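Local structure of zinc finger (CCCH type) motif-containing protein (Toxoplasma gondii, 7NG2) at residues 11-23 against 129-141. The protein probably reads N6-methyladenosine marks in mRNA through the YTH domain described here, linking them to cleavage and polyadenylation. Numbering follows the deposited sequence. Where two conformers were deposited one is given.
Sequences QSTKRFFIIKSNR and SRDGTEVPPALGS
Glu-134 meets Arg-15 in a side-on salt bridge: NE of Arg-15 reaches OE2 of Glu-134 at 2.8 Å, while NH2 goes to OE1, nearly straight at 175°. Both oxygens are met on their syn side but tilted out of the carboxylate plane, though near the guanidinium plane; the two planes are 24° apart. The bend of the arginine at chi3 (71°) turns NE and NH2 to the acid. Glu-134 CG also lies over a face of the Phe-17 ring as a CH-pi contact, and a water bridges OE2 to Phe-16 N and Val-135 O, standing in where the two backbones spread apart.

Backbone bonds follow. Val-135 N donates to Phe-16 O, Ile-18 N to Thr-133 O (2.8 Å), and Gly-132 N, within the type II turn 130-133, to Ile-18 O. Within the same turn a side chain takes over: Asp-131 OD1 accepts from Lys-20 N at 3.0 Å, on its anti side and somewhat out of plane.

The apolar part centres on Phe-16, whose ring lies against the start of the helix. Gly-140 CA sits over its face, 3.8 Å from the centroid, a CH-pi contact; lacking a side chain, Gly-140 lets the helix backbone come this close. Val-135 packs CG2 on Phe-16 CB and CG1 on Ile-18 CD1 (3.7 Å).

The contact joins sheet edge and C-terminal helix of the YTH domain: short, weakly bonded strand 134-135 is outermost, antiparallel to strand 14-21, whose other side pairs with strand 55-62; helix 40-52 packs against Phe-17, and helix 137-149 against Phe-16.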
loop_
_atom_site.group_PDB
_atom_site.type_symbol
_atom_site.label_atom_id
_atom_site.label_comp_id
_atom_site.label_asym_id
_atom_site.label_seq_id
_atom_site.Cartn_x
_atom_site.Cartn_y
_atom_site.Cartn_z
ATOM N N GLN A 11 5.863 -3.211 19.168
ATOM C CA GLN A 11 5.026 -2.531 20.151
ATOM C C GLN A 11 3.997 -1.596 19.532
ATOM O O GLN A 11 3.113 -1.114 20.248
ATOM C CB GLN A 11 5.873 -1.752 21.163
ATOM C CG GLN A 11 7.042 -0.959 20.585
ATOM C CD GLN A 11 8.233 -1.837 20.228
ATOM O OE1 GLN A 11 8.340 -2.974 20.690
ATOM N NE2 GLN A 11 9.147 -1.301 19.430
ATOM N N SER A 12 4.073 -1.335 18.238
ATOM C CA SER A 12 3.196 -0.358 17.617
ATOM C C SER A 12 1.986 -1.046 16.994
ATOM O O SER A 12 2.057 -2.199 16.561
ATOM C CB SER A 12 3.949 0.425 16.543
ATOM O OG SER A 12 4.642 -0.453 15.666
ATOM N N THR A 13 0.878 -0.313 16.921
ATOM C CA THR A 13 -0.311 -0.816 16.243
ATOM C C THR A 13 -0.195 -0.594 14.740
ATOM O O THR A 13 0.385 0.392 14.273
ATOM C CB THR A 13 -1.573 -0.138 16.775
ATOM O OG1 THR A 13 -1.473 1.278 16.567
ATOM C CG2 THR A 13 -1.734 -0.431 18.276
ATOM N N LYS A 14 -0.737 -1.538 13.973
ATOM C CA LYS A 14 -0.562 -1.544 12.530
ATOM C C LYS A 14 -1.847 -1.977 11.853
ATOM O O LYS A 14 -2.592 -2.805 12.380
ATOM C CB LYS A 14 0.573 -2.491 12.129
ATOM C CG LYS A 14 1.879 -2.208 12.866
ATOM C CD LYS A 14 2.908 -3.291 12.660
ATOM C CE LYS A 14 4.121 -3.041 13.535
ATOM N NZ LYS A 14 3.916 -3.443 14.935
ATOM N N ARG A 15 -2.100 -1.398 10.680
ATOM C CA ARG A 15 -3.108 -1.901 9.761
ATOM C C ARG A 15 -2.478 -1.972 8.383
ATOM O O ARG A 15 -1.593 -1.183 8.054
ATOM C CB ARG A 15 -4.376 -1.034 9.760
ATOM C CG ARG A 15 -5.147 -1.138 11.082
ATOM C CD ARG A 15 -6.353 -0.226 11.148
ATOM N NE ARG A 15 -7.407 -0.686 10.259
ATOM C CZ ARG A 15 -8.588 -0.096 10.160
ATOM N NH1 ARG A 15 -8.847 0.974 10.898
ATOM N NH2 ARG A 15 -9.499 -0.580 9.336
ATOM N N PHE A 16 -2.939 -2.928 7.579
ATOM C CA PHE A 16 -2.298 -3.294 6.317
ATOM C C PHE A 16 -3.345 -3.348 5.214
ATOM O O PHE A 16 -4.337 -4.080 5.335
ATOM C CB PHE A 16 -1.661 -4.684 6.434
ATOM C CG PHE A 16 -0.633 -4.821 7.524
ATOM C CD1 PHE A 16 -1.010 -5.125 8.824
ATOM C CD2 PHE A 16 0.711 -4.674 7.241
ATOM C CE1 PHE A 16 -0.057 -5.279 9.820
ATOM C CE2 PHE A 16 1.670 -4.827 8.237
ATOM C CZ PHE A 16 1.273 -5.119 9.532
ATOM N N PHE A 17 -3.126 -2.595 4.143
ATOM C CA PHE A 17 -4.088 -2.522 3.048
ATOM C C PHE A 17 -3.378 -2.813 1.737
ATOM O O PHE A 17 -2.269 -2.335 1.507
ATOM C CB PHE A 17 -4.722 -1.126 2.953
ATOM C CG PHE A 17 -5.513 -0.754 4.165
ATOM C CD1 PHE A 17 -4.901 -0.134 5.248
ATOM C CD2 PHE A 17 -6.869 -1.035 4.240
ATOM C CE1 PHE A 17 -5.622 0.212 6.380
ATOM C CE2 PHE A 17 -7.597 -0.692 5.376
ATOM C CZ PHE A 17 -6.966 -0.066 6.448
ATOM N N ILE A 18 -4.024 -3.603 0.879
ATOM C CA ILE A 18 -3.527 -3.861 -0.473
ATOM C C ILE A 18 -3.980 -2.726 -1.390
ATOM O O ILE A 18 -5.144 -2.315 -1.369
ATOM C CB ILE A 18 -3.990 -5.245 -0.966
ATOM C CG1 ILE A 18 -3.362 -6.314 -0.052
ATOM C CG2 ILE A 18 -3.602 -5.474 -2.435
ATOM C CD1 ILE A 18 -3.834 -7.722 -0.248
ATOM N N ILE A 19 -3.044 -2.194 -2.168
ATOM C CA ILE A 19 -3.297 -1.130 -3.132
ATOM C C ILE A 19 -3.077 -1.710 -4.518
ATOM O O ILE A 19 -2.030 -2.303 -4.785
ATOM C CB ILE A 19 -2.327 0.039 -2.901
ATOM C CG1 ILE A 19 -2.593 0.708 -1.551
ATOM C CG2 ILE A 19 -2.393 1.029 -4.064
ATOM C CD1 ILE A 19 -3.920 1.414 -1.491
ATOM N N LYS A 20 -4.043 -1.516 -5.408
ATOM C CA LYS A 20 -3.910 -1.933 -6.796
ATOM C C LYS A 20 -3.653 -0.711 -7.672
ATOM O O LYS A 20 -4.128 0.388 -7.388
ATOM C CB LYS A 20 -5.172 -2.658 -7.274
ATOM C CG LYS A 20 -5.513 -3.938 -6.512
ATOM C CD LYS A 20 -4.413 -5.001 -6.593
ATOM C CE LYS A 20 -4.314 -5.567 -8.002
ATOM N NZ LYS A 20 -3.410 -6.762 -8.019
ATOM N N SER A 21 -2.885 -0.904 -8.736
ATOM C CA SER A 21 -2.608 0.178 -9.668
ATOM C C SER A 21 -2.781 -0.337 -11.084
ATOM O O SER A 21 -2.213 -1.371 -11.435
ATOM C CB SER A 21 -1.173 0.670 -9.503
ATOM O OG SER A 21 -0.907 1.732 -10.405
ATOM N N ASN A 22 -3.558 0.368 -11.903
ATOM C CA ASN A 22 -3.699 -0.111 -13.273
ATOM C C ASN A 22 -2.445 0.135 -14.104
ATOM O O ASN A 22 -2.219 -0.584 -15.083
ATOM C CB ASN A 22 -4.958 0.451 -13.944
ATOM C CG ASN A 22 -4.820 1.909 -14.329
ATOM O OD1 ASN A 22 -4.308 2.722 -13.561
ATOM N ND2 ASN A 22 -5.283 2.249 -15.529
ATOM N N ARG A 23 -1.611 1.102 -13.722
ATOM C CA ARG A 23 -0.468 1.509 -14.523
ATOM C C ARG A 23 0.787 1.405 -13.672
ATOM O O ARG A 23 0.834 1.962 -12.571
ATOM C CB ARG A 23 -0.626 2.965 -14.978
ATOM C CG ARG A 23 -1.732 3.202 -15.990
ATOM C CD ARG A 23 -1.726 4.650 -16.463
ATOM N NE ARG A 23 -2.709 4.886 -17.515
ATOM C CZ ARG A 23 -2.421 4.907 -18.812
ATOM N NH1 ARG A 23 -1.176 4.706 -19.219
ATOM N NH2 ARG A 23 -3.379 5.128 -19.702
ATOM N N SER A 129 -7.340 -9.966 -4.199
ATOM C CA SER A 129 -7.471 -8.711 -3.473
ATOM C C SER A 129 -7.812 -7.577 -4.425
ATOM O O SER A 129 -7.218 -7.444 -5.496
ATOM C CB SER A 129 -6.151 -8.375 -2.784
ATOM O OG SER A 129 -5.778 -9.388 -1.869
ATOM N N ARG A 130 -8.759 -6.749 -4.019
ATOM C CA ARG A 130 -9.092 -5.538 -4.749
ATOM C C ARG A 130 -8.409 -4.336 -4.103
ATOM O O ARG A 130 -7.827 -4.421 -3.020
ATOM C CB ARG A 130 -10.611 -5.343 -4.789
ATOM C CG ARG A 130 -11.306 -6.163 -5.872
ATOM C CD ARG A 130 -11.085 -5.530 -7.244
ATOM N NE ARG A 130 -11.551 -4.144 -7.300
ATOM C CZ ARG A 130 -10.761 -3.077 -7.416
ATOM N NH1 ARG A 130 -9.438 -3.212 -7.498
ATOM N NH2 ARG A 130 -11.297 -1.864 -7.457
ATOM N N ASP A 131 -8.491 -3.201 -4.780
ATOM C CA ASP A 131 -7.883 -1.991 -4.252
ATOM C C ASP A 131 -8.511 -1.635 -2.906
ATOM O O ASP A 131 -9.731 -1.509 -2.795
ATOM C CB ASP A 131 -8.103 -0.857 -5.247
ATOM C CG ASP A 131 -7.399 0.409 -4.843
ATOM O OD1 ASP A 131 -6.189 0.342 -4.569
ATOM O OD2 ASP A 131 -8.048 1.469 -4.812
ATOM N N GLY A 132 -7.673 -1.493 -1.877
ATOM C CA GLY A 132 -8.119 -1.163 -0.536
ATOM C C GLY A 132 -8.446 -2.340 0.361
ATOM O O GLY A 132 -8.856 -2.118 1.506
ATOM N N THR A 133 -8.288 -3.572 -0.115
ATOM C CA THR A 133 -8.588 -4.729 0.716
ATOM C C THR A 133 -7.668 -4.747 1.934
ATOM O O THR A 133 -6.448 -4.678 1.799
ATOM C CB THR A 133 -8.377 -6.009 -0.095
ATOM O OG1 THR A 133 -9.335 -6.084 -1.162
ATOM C CG2 THR A 133 -8.521 -7.238 0.795
ATOM N N GLU A 134 -8.255 -4.887 3.119
ATOM C CA GLU A 134 -7.463 -4.979 4.340
ATOM C C GLU A 134 -7.089 -6.427 4.627
ATOM O O GLU A 134 -7.870 -7.348 4.371
ATOM C CB GLU A 134 -8.211 -4.391 5.543
ATOM C CG GLU A 134 -7.294 -4.143 6.730
ATOM C CD GLU A 134 -7.909 -3.342 7.863
ATOM O OE1 GLU A 134 -9.085 -2.928 7.781
ATOM O OE2 GLU A 134 -7.194 -3.142 8.869
ATOM N N VAL A 135 -5.856 -6.640 5.083
ATOM C CA VAL A 135 -5.459 -7.977 5.530
ATOM C C VAL A 135 -5.248 -7.981 7.039
ATOM O O VAL A 135 -4.891 -6.957 7.630
ATOM C CB VAL A 135 -4.225 -8.529 4.791
ATOM C CG1 VAL A 135 -4.503 -8.701 3.307
ATOM C CG2 VAL A 135 -3.009 -7.665 5.048
ATOM N N PRO A 136 -5.460 -9.115 7.693
ATOM C CA PRO A 136 -5.261 -9.199 9.150
ATOM C C PRO A 136 -3.812 -8.943 9.513
ATOM O O PRO A 136 -2.903 -9.140 8.688
ATOM C CB PRO A 136 -5.652 -10.650 9.481
ATOM C CG PRO A 136 -6.444 -11.128 8.312
ATOM C CD PRO A 136 -5.945 -10.384 7.118
ATOM N N PRO A 137 -3.548 -8.499 10.743
ATOM C CA PRO A 137 -2.180 -8.096 11.090
ATOM C C PRO A 137 -1.163 -9.227 11.046
ATOM O O PRO A 137 -0.013 -8.975 10.667
ATOM C CB PRO A 137 -2.332 -7.509 12.500
ATOM C CG PRO A 137 -3.571 -8.154 13.048
ATOM C CD PRO A 137 -4.487 -8.296 11.861
ATOM N N ALA A 138 -1.531 -10.464 11.409
ATOM C CA ALA A 138 -0.542 -11.537 11.339
ATOM C C ALA A 138 -0.086 -11.768 9.902
ATOM O O ALA A 138 1.116 -11.875 9.633
ATOM C CB ALA A 138 -1.069 -12.828 11.971
ATOM N N LEU A 139 -1.033 -11.826 8.962
ATOM C CA LEU A 139 -0.674 -11.985 7.558
ATOM C C LEU A 139 0.023 -10.741 7.020
ATOM O O LEU A 139 1.049 -10.846 6.341
ATOM C CB LEU A 139 -1.920 -12.308 6.737
ATOM C CG LEU A 139 -1.762 -12.381 5.217
ATOM C CD1 LEU A 139 -0.706 -13.397 4.792
ATOM C CD2 LEU A 139 -3.115 -12.681 4.578
ATOM N N GLY A 140 -0.505 -9.555 7.329
ATOM C CA GLY A 140 0.117 -8.332 6.842
ATOM C C GLY A 140 1.550 -8.200 7.303
ATOM O O GLY A 140 2.442 -7.857 6.521
ATOM N N SER A 141 1.799 -8.479 8.583
ATOM C CA SER A 141 3.155 -8.397 9.104
ATOM C C SER A 141 4.080 -9.360 8.370
ATOM O O SER A 141 5.207 -9.002 8.013
ATOM C CB SER A 141 3.139 -8.686 10.606
ATOM O OG SER A 141 4.451 -8.744 11.126
HETATM O O HOH W 1 -4.876 -4.592 9.069
HETATM O O HOH W 2 -4.834 -8.584 -6.459
#